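PDB 1ZL9: glutathione S-transferase 5 from Caenorhabditis elegans, which conjugates reduced glutathione to a wide range of hydrophobic electrophiles, both exogenous and endogenous, and may take part in detoxifying reactive oxygen species during bacterial infection. Local coordinates for residues A[102-105]-A[106-110]; A[121-125]-A[126-130]; A[132-135]-A[136-140]. One frame throughout, in Å; residues are numbered along the deposited sequence.

Interaction 1 of 3, residues A[102-105]-A[106-110]; sequences SEAR and PYFYA
Ala104 and Phe108 meet one turn apart on a proline-kinked helix, 84-112, in the all-helical C-terminal domain of this sigma-class glutathione transferase. The methyl of Ala104 sits over one face of the Phe108 ring, offset toward the rim. This is a CH-pi contact, with Ala104 CB 3.9 Å from the centroid of the Phe108 ring. Phe108 carries CG beside its backbone N and anti to the carbonyl carbon (chi1 -71°), which sends the ring back along the helix over the alanine. Its ring also meets that of Phe127 on helix 119-145, and the Tyr107 ring stacks with Phe127 as well.

Pro106 has no N-H to give to the preceding turn, and its CD lies 3.5 Å from Glu103 O. Tyr107 N also lacks the regular bond and makes only a weak one to Ala104 O. Regular bonding resumes at Phe108, whose N bonds to Ala104 O at 3.1 Å. Tyr109 N reaches Arg105 O at 2.9 Å.

The Tyr109 side chain is about 6 Å from bound glutathione. Arg105 and Tyr109 run side by side, pointing the same way. Arg105 CG is anti to the backbone N (chi1 -170°) and the chain bends at chi3, which lays CG and CD along the Tyr109 ring. The guanidinium and phenol planes are 73° apart, so the two groups do not stack. The aliphatic part of the arginine does the touching: Arg105 CG is 3.5 Å from Tyr109 CD1.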
loop_
_atom_site.group_PDB
_atom_site.type_symbol
_atom_site.label_atom_id
_atom_site.label_comp_id
_atom_site.label_asym_id
_atom_site.label_seq_id
_atom_site.Cartn_x
_atom_site.Cartn_y
_atom_site.Cartn_z
ATOM N N SER A 102 10.616 1.190 -1.648
ATOM C CA SER A 102 11.250 0.415 -0.575
ATOM C C SER A 102 12.581 -0.101 -0.994
ATOM O O SER A 102 13.513 -0.068 -0.174
ATOM C CB SER A 102 10.472 -0.822 -0.058
ATOM O OG SER A 102 9.233 -0.417 0.403
ATOM N N GLU A 103 12.709 -0.543 -2.240
ATOM C CA GLU A 103 13.967 -1.064 -2.699
ATOM C C GLU A 103 14.999 0.051 -2.802
ATOM O O GLU A 103 16.197 -0.163 -2.524
ATOM C CB GLU A 103 13.858 -1.728 -4.093
ATOM C CG GLU A 103 13.024 -3.004 -4.106
ATOM C CD GLU A 103 12.774 -3.567 -5.543
ATOM O OE1 GLU A 103 11.954 -4.536 -5.599
ATOM O OE2 GLU A 103 13.356 -3.050 -6.584
ATOM N N ALA A 104 14.556 1.232 -3.272
ATOM C CA ALA A 104 15.463 2.342 -3.450
ATOM C C ALA A 104 15.794 3.114 -2.192
ATOM O O ALA A 104 16.694 3.979 -2.209
ATOM C CB ALA A 104 14.914 3.319 -4.461
ATOM N N ARG A 105 15.070 2.844 -1.120
ATOM C CA ARG A 105 15.161 3.657 0.072
ATOM C C ARG A 105 16.619 3.889 0.614
ATOM O O ARG A 105 16.894 4.979 1.092
ATOM C CB ARG A 105 14.285 3.100 1.221
ATOM C CG ARG A 105 14.206 4.092 2.361
ATOM C CD ARG A 105 13.071 3.883 3.361
ATOM N NE ARG A 105 11.773 4.167 2.734
ATOM C CZ ARG A 105 10.850 3.236 2.484
ATOM N NH1 ARG A 105 11.064 1.966 2.824
ATOM N NH2 ARG A 105 9.722 3.575 1.872
ATOM N N PRO A 106 17.492 2.868 0.674
ATOM C CA PRO A 106 18.880 3.053 1.175
ATOM C C PRO A 106 19.631 4.197 0.439
ATOM O O PRO A 106 20.328 4.974 1.082
ATOM C CB PRO A 106 19.520 1.691 0.942
ATOM C CG PRO A 106 18.365 0.751 1.088
ATOM C CD PRO A 106 17.230 1.450 0.396
ATOM N N TYR A 107 19.461 4.268 -0.871
ATOM C CA TYR A 107 20.000 5.340 -1.708
ATOM C C TYR A 107 19.344 6.671 -1.426
ATOM O O TYR A 107 20.031 7.633 -1.177
ATOM C CB TYR A 107 19.874 4.999 -3.184
ATOM C CG TYR A 107 20.350 6.067 -4.074
ATOM C CD1 TYR A 107 21.698 6.452 -4.110
ATOM C CD2 TYR A 107 19.464 6.732 -4.891
ATOM C CE1 TYR A 107 22.113 7.465 -4.950
ATOM C CE2 TYR A 107 19.868 7.734 -5.701
ATOM C CZ TYR A 107 21.208 8.099 -5.726
ATOM O OH TYR A 107 21.594 9.064 -6.609
ATOM N N PHE A 108 18.022 6.717 -1.396
ATOM C CA PHE A 108 17.322 7.988 -1.174
ATOM C C PHE A 108 17.705 8.582 0.193
ATOM O O PHE A 108 18.006 9.785 0.322
ATOM C CB PHE A 108 15.830 7.744 -1.223
ATOM C CG PHE A 108 15.289 7.438 -2.635
ATOM C CD1 PHE A 108 14.010 6.931 -2.783
ATOM C CD2 PHE A 108 16.035 7.716 -3.777
ATOM C CE1 PHE A 108 13.488 6.664 -4.067
ATOM C CE2 PHE A 108 15.494 7.433 -5.118
ATOM C CZ PHE A 108 14.243 6.906 -5.222
ATOM N N TYR A 109 17.721 7.709 1.193
ATOM C CA TYR A 109 18.113 8.095 2.540
ATOM C C TYR A 109 19.533 8.605 2.664
ATOM O O TYR A 109 19.807 9.513 3.477
ATOM C CB TYR A 109 17.945 6.915 3.458
ATOM C CG TYR A 109 16.643 6.936 4.130
ATOM C CD1 TYR A 109 15.484 7.172 3.437
ATOM C CD2 TYR A 109 16.559 6.671 5.494
ATOM C CE1 TYR A 109 14.248 7.183 4.075
ATOM C CE2 TYR A 109 15.335 6.680 6.145
ATOM C CZ TYR A 109 14.199 6.951 5.433
ATOM O OH TYR A 109 13.004 6.955 6.098
ATOM N N ALA A 110 20.439 8.025 1.888
ATOM C CA ALA A 110 21.820 8.477 1.925
ATOM C C ALA A 110 21.958 9.863 1.302
ATOM O O ALA A 110 22.672 10.712 1.820
ATOM C CB ALA A 110 22.756 7.483 1.249
#

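Interaction 2 of 3, residues A[121-125]-A[126-130]; sequences TLKKD and IFLPA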
loop_
_atom_site.group_PDB
_atom_site.type_symbol
_atom_site.label_atom_id
_atom_site.label_comp_id
_atom_site.label_asym_id
_atom_site.label_seq_id
_atom_site.Cartn_x
_atom_site.Cartn_y
_atom_site.Cartn_z
ATOM N N THR A 121 28.125 4.271 -4.572
ATOM C CA THR A 121 27.960 2.837 -4.516
ATOM C C THR A 121 26.501 2.414 -4.434
ATOM O O THR A 121 26.057 1.531 -5.160
ATOM C CB THR A 121 28.806 2.316 -3.325
ATOM O OG1 THR A 121 30.175 2.639 -3.607
ATOM C CG2 THR A 121 28.731 0.874 -3.193
ATOM N N LEU A 122 25.761 3.073 -3.568
ATOM C CA LEU A 122 24.344 2.833 -3.451
ATOM C C LEU A 122 23.642 3.192 -4.728
ATOM O O LEU A 122 22.731 2.471 -5.107
ATOM C CB LEU A 122 23.722 3.628 -2.316
ATOM C CG LEU A 122 24.155 3.140 -0.949
ATOM C CD1 LEU A 122 23.835 4.180 0.086
ATOM C CD2 LEU A 122 23.543 1.823 -0.573
ATOM N N LYS A 123 24.059 4.250 -5.416
ATOM C CA LYS A 123 23.386 4.601 -6.667
ATOM C C LYS A 123 23.429 3.391 -7.645
ATOM O O LYS A 123 22.425 3.005 -8.248
ATOM C CB LYS A 123 24.038 5.783 -7.317
ATOM C CG LYS A 123 23.270 6.345 -8.523
ATOM C CD LYS A 123 23.912 7.566 -9.139
ATOM C CE LYS A 123 23.272 7.879 -10.501
ATOM N NZ LYS A 123 23.854 9.127 -11.180
ATOM N N LYS A 124 24.610 2.785 -7.816
ATOM C CA LYS A 124 24.751 1.773 -8.848
ATOM C C LYS A 124 24.332 0.373 -8.397
ATOM O O LYS A 124 23.788 -0.421 -9.153
ATOM C CB LYS A 124 26.186 1.796 -9.390
ATOM C CG LYS A 124 27.217 1.182 -8.472
ATOM C CD LYS A 124 28.663 1.380 -9.042
ATOM C CE LYS A 124 29.677 0.655 -8.146
ATOM N NZ LYS A 124 29.436 -0.778 -8.194
ATOM N N ASP A 125 24.580 0.054 -7.149
ATOM C CA ASP A 125 24.267 -1.263 -6.637
ATOM C C ASP A 125 22.809 -1.422 -6.219
ATOM O O ASP A 125 22.277 -2.520 -6.220
ATOM C CB ASP A 125 25.134 -1.527 -5.400
ATOM C CG ASP A 125 26.611 -1.768 -5.750
ATOM O OD1 ASP A 125 26.964 -1.813 -6.953
ATOM O OD2 ASP A 125 27.442 -1.940 -4.865
ATOM N N ILE A 126 22.183 -0.351 -5.752
ATOM C CA ILE A 126 20.808 -0.478 -5.236
ATOM C C ILE A 126 19.779 0.303 -6.074
ATOM O O ILE A 126 18.734 -0.212 -6.478
ATOM C CB ILE A 126 20.751 0.027 -3.738
ATOM C CG1 ILE A 126 21.553 -0.876 -2.770
ATOM C CG2 ILE A 126 19.321 0.105 -3.255
ATOM C CD1 ILE A 126 21.268 -2.333 -2.826
ATOM N N PHE A 127 20.054 1.576 -6.293
ATOM C CA PHE A 127 19.039 2.415 -6.896
ATOM C C PHE A 127 18.824 2.036 -8.372
ATOM O O PHE A 127 17.725 1.785 -8.767
ATOM C CB PHE A 127 19.379 3.899 -6.755
ATOM C CG PHE A 127 18.487 4.760 -7.592
ATOM C CD1 PHE A 127 17.120 4.935 -7.228
ATOM C CD2 PHE A 127 18.939 5.336 -8.758
ATOM C CE1 PHE A 127 16.285 5.748 -8.016
ATOM C CE2 PHE A 127 18.049 6.139 -9.571
ATOM C CZ PHE A 127 16.752 6.296 -9.202
ATOM N N LEU A 128 19.879 1.966 -9.172
ATOM C CA LEU A 128 19.673 1.841 -10.609
ATOM C C LEU A 128 18.989 0.554 -11.011
ATOM O O LEU A 128 18.096 0.584 -11.887
ATOM C CB LEU A 128 20.977 2.077 -11.414
ATOM C CG LEU A 128 21.333 3.567 -11.440
ATOM C CD1 LEU A 128 22.753 3.781 -11.992
ATOM C CD2 LEU A 128 20.368 4.369 -12.287
ATOM N N PRO A 129 19.327 -0.573 -10.408
ATOM C CA PRO A 129 18.554 -1.781 -10.665
ATOM C C PRO A 129 17.054 -1.635 -10.291
ATOM O O PRO A 129 16.158 -2.061 -11.014
ATOM C CB PRO A 129 19.231 -2.820 -9.778
ATOM C CG PRO A 129 20.698 -2.356 -9.675
ATOM C CD PRO A 129 20.515 -0.855 -9.581
ATOM N N ALA A 130 16.762 -0.982 -9.171
ATOM C CA ALA A 130 15.358 -0.785 -8.798
ATOM C C ALA A 130 14.560 0.081 -9.805
ATOM O O ALA A 130 13.386 -0.216 -10.170
ATOM C CB ALA A 130 15.289 -0.178 -7.423
#
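Leu122 and Ile126 lie side by side on helix 119-145, one of the long helices of the glutathione transferase C-terminal domain. The helix is irregular here, with a wider pi-type turn at 123-125 and a kink at Pro129. The short axes of 121-125 and 126-130 differ in direction by 27°.

The tight part is the backbone at the wide turn. Leu122 O accepts two hydrogen bonds. Ile126 N lies 2.9 Å from Leu122 O, tilted from the carbonyl plane. Phe127 N lies 3.1 Å from Leu122 O, nearly in line with the carbonyl bond, and closes the wider turn from five residues on. Lys123 O takes Leu128 N in the same i to i+5 fashion at 2.9 Å. Pro129 has no N-H to offer, and its CD instead sits 3.3 Å from Lys124 O.

The apolar side chains pack less closely. Leu122 CD2 comes no nearer than 4.0 Å to Ile126 CG1. Leu122 CG and Ile126 CG1 both lie beside the backbone N of their own residue, which lays the two chains alongside each other. The Phe127 ring extends toward helix 84-112, where it also touches Tyr100. Leu122 touches Ala110 of that helix.

The solvent side is looser and charged. Lys123, Lys124 and Asp125 are exposed. The extended Lys123 chain passes Leu128 at a distance, with Lys123 CG 4.3 Å from Leu128 CD1. Lys124 bends at its end to reach its neighbour. The salt bridge joins Lys124 NZ to Asp125 OD1 at 3.0 Å, on the syn side of the carboxylate and 29° out of its plane.

Interaction 3 of 3, residues A[132-135]-A[136-140]; sequences EKFY and GFLVN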
loop_
_atom_site.group_PDB
_atom_site.type_symbol
_atom_site.label_atom_id
_atom_site.label_comp_id
_atom_site.label_asym_id
_atom_site.label_seq_id
_atom_site.Cartn_x
_atom_site.Cartn_y
_atom_site.Cartn_z
ATOM N N GLU A 132 15.399 0.778 -12.905
ATOM C CA GLU A 132 15.271 0.190 -14.251
ATOM C C GLU A 132 14.171 -0.885 -14.284
ATOM O O GLU A 132 13.395 -0.984 -15.246
ATOM C CB GLU A 132 16.629 -0.354 -14.700
ATOM C CG GLU A 132 17.542 0.845 -14.985
ATOM C CD GLU A 132 18.914 0.539 -15.573
ATOM O OE1 GLU A 132 19.227 -0.645 -15.784
ATOM O OE2 GLU A 132 19.666 1.530 -15.813
ATOM N N LYS A 133 14.030 -1.635 -13.217
ATOM C CA LYS A 133 12.951 -2.613 -13.157
ATOM C C LYS A 133 11.580 -1.920 -13.157
ATOM O O LYS A 133 10.697 -2.259 -13.926
ATOM C CB LYS A 133 13.134 -3.455 -11.918
ATOM C CG LYS A 133 11.998 -4.367 -11.544
ATOM C CD LYS A 133 12.422 -5.358 -10.421
ATOM C CE LYS A 133 11.399 -5.532 -9.301
ATOM N NZ LYS A 133 12.096 -5.550 -7.852
ATOM N N PHE A 134 11.418 -0.919 -12.293
ATOM C CA PHE A 134 10.138 -0.326 -12.100
ATOM C C PHE A 134 9.741 0.528 -13.283
ATOM O O PHE A 134 8.612 0.492 -13.685
ATOM C CB PHE A 134 10.142 0.545 -10.799
ATOM C CG PHE A 134 8.838 1.273 -10.590
ATOM C CD1 PHE A 134 8.781 2.660 -10.608
ATOM C CD2 PHE A 134 7.641 0.535 -10.488
ATOM C CE1 PHE A 134 7.565 3.318 -10.426
ATOM C CE2 PHE A 134 6.411 1.211 -10.288
ATOM C CZ PHE A 134 6.406 2.617 -10.321
ATOM N N TYR A 135 10.690 1.284 -13.844
ATOM C CA TYR A 135 10.404 2.128 -15.006
ATOM C C TYR A 135 10.059 1.261 -16.246
ATOM O O TYR A 135 9.273 1.651 -17.073
ATOM C CB TYR A 135 11.517 3.155 -15.221
ATOM C CG TYR A 135 11.206 4.418 -14.444
ATOM C CD1 TYR A 135 11.145 4.399 -13.032
ATOM C CD2 TYR A 135 10.909 5.620 -15.107
ATOM C CE1 TYR A 135 10.745 5.542 -12.290
ATOM C CE2 TYR A 135 10.497 6.750 -14.411
ATOM C CZ TYR A 135 10.425 6.733 -12.985
ATOM O OH TYR A 135 10.043 7.887 -12.297
ATOM N N GLY A 136 10.550 0.051 -16.311
ATOM C CA GLY A 136 10.149 -0.851 -17.397
ATOM C C GLY A 136 8.687 -1.223 -17.233
ATOM O O GLY A 136 7.948 -1.272 -18.214
ATOM N N PHE A 137 8.237 -1.392 -15.989
ATOM C CA PHE A 137 6.832 -1.642 -15.786
ATOM C C PHE A 137 5.985 -0.385 -16.156
ATOM O O PHE A 137 4.885 -0.517 -16.711
ATOM C CB PHE A 137 6.543 -2.023 -14.363
ATOM C CG PHE A 137 7.192 -3.288 -13.909
ATOM C CD1 PHE A 137 7.684 -3.382 -12.634
ATOM C CD2 PHE A 137 7.225 -4.416 -14.715
ATOM C CE1 PHE A 137 8.280 -4.624 -12.183
ATOM C CE2 PHE A 137 7.805 -5.627 -14.247
ATOM C CZ PHE A 137 8.321 -5.701 -12.993
ATOM N N LEU A 138 6.484 0.810 -15.850
ATOM C CA LEU A 138 5.766 2.035 -16.178
ATOM C C LEU A 138 5.549 2.092 -17.718
ATOM O O LEU A 138 4.468 2.424 -18.207
ATOM C CB LEU A 138 6.495 3.262 -15.698
ATOM C CG LEU A 138 6.480 3.417 -14.163
ATOM C CD1 LEU A 138 7.389 4.665 -13.867
ATOM C CD2 LEU A 138 5.123 3.689 -13.663
ATOM N N VAL A 139 6.583 1.729 -18.463
ATOM C CA VAL A 139 6.485 1.749 -19.932
ATOM C C VAL A 139 5.405 0.782 -20.432
ATOM O O VAL A 139 4.644 1.149 -21.345
ATOM C CB VAL A 139 7.836 1.457 -20.581
ATOM C CG1 VAL A 139 7.711 1.275 -22.143
ATOM C CG2 VAL A 139 8.805 2.529 -20.292
ATOM N N ASN A 140 5.322 -0.406 -19.824
ATOM C CA ASN A 140 4.297 -1.396 -20.125
ATOM C C ASN A 140 2.899 -0.825 -19.913
ATOM O O ASN A 140 2.006 -0.951 -20.783
ATOM C CB ASN A 140 4.400 -2.645 -19.225
ATOM C CG ASN A 140 5.636 -3.528 -19.499
ATOM O OD1 ASN A 140 6.329 -3.374 -20.507
ATOM N ND2 ASN A 140 5.947 -4.432 -18.522
#
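Leu138 holds CG beside its backbone N (chi1 -71°), while Phe134 carries its ring anti to N (chi1 176°). The Tyr135 ring lies alongside Leu138 and points the same way. The leucine branches are thereby brought against two aromatic rings. Leu138 CD1 stands over the centre of the Tyr135 ring, 3.5 Å from its centroid. Leu138 CG lies over one face of the Phe134 ring, nearer the rim, and Leu138 CD2 is 3.7 Å from Phe134 CZ. One leucine thus makes CH-pi contacts with both rings.

This cluster lies on the buried side of helix 119-145, in the helical bundle of the transferase C-terminal domain. Phe134 stacks with Tyr100 of helix 84-112, and Tyr135 OH is hydrogen-bonded to Ser166 OG of helix 157-171.

Backbone bonds hold the turns. Gly136 N meets Glu132 O at 3.2 Å, and Leu138 N meets Phe134 O at 3.1 Å.

On another side, Lys133 and Phe137 run alongside each other. Phe137 also packs edge-to-face with Phe50 of the second subunit. Lys133 NZ forms a salt bridge with Glu103, while Lys133 CG lies 3.8 Å from Phe137 CE1.

The three interactions follow one another along the chain, all within the C-terminal domain. Interaction 1 lies on helix 84-112, and interactions 2 and 3 on the next helix, 119-145. The centres of interactions 1 and 2 are about 9 Å apart, and the two helices touch there: Tyr107 CD1 is 3.5 Å from Lys123 N. The centre of interaction 3 is about 18 Å from that of interaction 1 and about 15 Å from that of interaction 2. A salt bridge ties it to interaction 1. Aromatic packing and a charge pair thus join the two helices. Of the three, interaction 1 has the side chain closest to a bound glutathione, while interaction 3 reaches the second subunit.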